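Local coordinates for protein PlyCB (Streptococcus phage C1, PDB 4F87) that forms the eight-membered cell-wall-binding ring of the phage endolysin PlyC, which degrades the host peptidoglycan to lyse the cell, at residues G16-T21 / Q51-I56. Sequence-based numbering, arbitrary orientation.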
# COMPACT_ATOMS: atom_id res chain seq x y z
N GLY B 16 -2.26 -13.32 10.40
CA GLY B 16 -1.91 -14.12 11.56
C GLY B 16 -0.94 -15.22 11.22
O GLY B 16 -0.25 -15.16 10.20
N PHE B 17 -0.89 -16.23 12.09
CA PHE B 17 0.03 -17.33 11.87
C PHE B 17 -0.42 -18.53 12.66
O PHE B 17 -1.10 -18.40 13.70
CB PHE B 17 1.48 -16.95 12.27
CG PHE B 17 1.64 -16.43 13.68
CD1 PHE B 17 1.85 -17.29 14.75
CD2 PHE B 17 1.59 -15.06 13.94
CE1 PHE B 17 1.96 -16.81 16.05
CE2 PHE B 17 1.75 -14.58 15.25
CZ PHE B 17 1.95 -15.45 16.29
N LEU B 18 -0.02 -19.70 12.19
CA LEU B 18 -0.16 -20.95 12.93
C LEU B 18 1.09 -21.10 13.81
O LEU B 18 2.19 -20.64 13.42
CB LEU B 18 -0.18 -22.13 11.97
CG LEU B 18 -1.47 -22.26 11.19
CD1 LEU B 18 -1.19 -22.89 9.85
CD2 LEU B 18 -2.47 -23.13 11.97
N PHE B 19 0.94 -21.75 14.97
CA PHE B 19 2.09 -22.02 15.81
C PHE B 19 1.98 -23.37 16.48
O PHE B 19 0.88 -23.86 16.78
CB PHE B 19 2.35 -20.89 16.84
CG PHE B 19 1.25 -20.55 17.82
CD1 PHE B 19 1.34 -20.94 19.16
CD2 PHE B 19 0.15 -19.79 17.43
CE1 PHE B 19 0.36 -20.57 20.08
CE2 PHE B 19 -0.85 -19.45 18.35
CZ PHE B 19 -0.73 -19.83 19.67
N HIS B 20 3.14 -24.00 16.69
CA HIS B 20 3.24 -25.27 17.40
C HIS B 20 4.66 -25.38 17.94
O HIS B 20 5.54 -24.60 17.52
CB HIS B 20 2.95 -26.48 16.46
CG HIS B 20 4.06 -26.78 15.49
ND1 HIS B 20 4.27 -25.99 14.37
CD2 HIS B 20 5.01 -27.73 15.54
CE1 HIS B 20 5.32 -26.50 13.76
NE2 HIS B 20 5.81 -27.55 14.42
N THR B 21 4.89 -26.33 18.83
CA THR B 21 6.24 -26.64 19.28
C THR B 21 6.63 -28.03 18.88
O THR B 21 5.79 -28.94 18.92
CB THR B 21 6.41 -26.43 20.82
OG1 THR B 21 7.77 -26.71 21.17
CG2 THR B 21 5.53 -27.35 21.67
N GLN B 51 -1.90 -22.51 3.44
CA GLN B 51 -1.92 -21.94 2.09
C GLN B 51 -2.00 -20.42 2.12
O GLN B 51 -1.70 -19.79 1.10
CB GLN B 51 -3.13 -22.46 1.31
CG GLN B 51 -3.11 -23.99 1.11
CD GLN B 51 -2.16 -24.39 -0.01
OE1 GLN B 51 -2.44 -24.24 -1.20
NE2 GLN B 51 -0.99 -24.88 0.36
N ILE B 52 -2.43 -19.83 3.25
CA ILE B 52 -2.65 -18.37 3.30
C ILE B 52 -1.91 -17.63 4.41
O ILE B 52 -1.79 -16.41 4.30
CB ILE B 52 -4.17 -18.03 3.31
CG1 ILE B 52 -4.90 -18.64 4.54
CG2 ILE B 52 -4.85 -18.41 1.98
CD1 ILE B 52 -6.32 -18.01 4.79
N ILE B 53 -1.46 -18.32 5.47
CA ILE B 53 -0.73 -17.63 6.53
C ILE B 53 0.53 -18.41 6.88
O ILE B 53 0.59 -19.62 6.68
CB ILE B 53 -1.60 -17.36 7.80
CG1 ILE B 53 -2.19 -18.65 8.38
CG2 ILE B 53 -2.66 -16.28 7.55
CD1 ILE B 53 -2.96 -18.47 9.71
N PRO B 54 1.54 -17.72 7.45
CA PRO B 54 2.75 -18.44 7.87
C PRO B 54 2.48 -19.43 9.01
O PRO B 54 1.51 -19.29 9.76
CB PRO B 54 3.71 -17.34 8.33
CG PRO B 54 2.93 -16.10 8.37
CD PRO B 54 1.63 -16.26 7.67
N SER B 55 3.38 -20.41 9.13
CA SER B 55 3.32 -21.44 10.17
C SER B 55 4.70 -21.48 10.81
O SER B 55 5.71 -21.73 10.14
CB SER B 55 2.96 -22.76 9.51
OG SER B 55 2.89 -23.80 10.48
N ILE B 56 4.76 -21.09 12.08
CA ILE B 56 6.04 -20.95 12.78
C ILE B 56 6.07 -21.79 14.04
O ILE B 56 5.04 -22.30 14.51
CB ILE B 56 6.35 -19.46 13.08
CG1 ILE B 56 5.36 -18.86 14.12
CG2 ILE B 56 6.39 -18.63 11.76
CD1 ILE B 56 5.80 -17.46 14.67
O HOH W 1 3.08 -23.84 13.21
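Leu18 and Ser55 face each other in a parallel beta pairing. It sets strand 55-57 at one side of the mixed four-stranded sheet of PlyCB, with strand 16-20 as its neighbour. The connection between the two runs through the hairpin 29-40 and helix 43-50.

Leu18 uses both of its backbone polar groups here. Its N donates to Pro54 O at 2.9 Å. Its O accepts from Ile56 N, also at 2.9 Å. A third bond, His20 N to Ile56 O, is weak at 3.4 Å. Ile56 O has further support: Phe19 CA makes a CA-H...O contact with it, and a water donates to it.

That water joins both strands. It bonds Ile56 O, His20 ND1 and Ser55 OG, and it meets the imidazole at its edge, in the ring plane. Ser55 OG also bonds Gln50 NE2, so helix 43-50 shares in the network. The His20 ring stacks with Tyr29, a residue that interacts with the host cell wall.

On the face of Ile56, the Phe17 ring packs against helix 63-70, touching Ile66 and Met70. Ile56 CD1 sits over one face of this ring, 3.9 Å above its plane and displaced toward the rim. The chi1 of 68° puts Ile56 CG1 between its backbone N and carbonyl carbon, which brings the ethyl branch across to Phe17. Ser55 and Leu18 share the other face, where Leu18 reaches Phe49.

Before the bridges begin, Ile53 CD1 rests against the backbone of Phe17, and Pro54 CD lies 3.3 Å from Gly16 O.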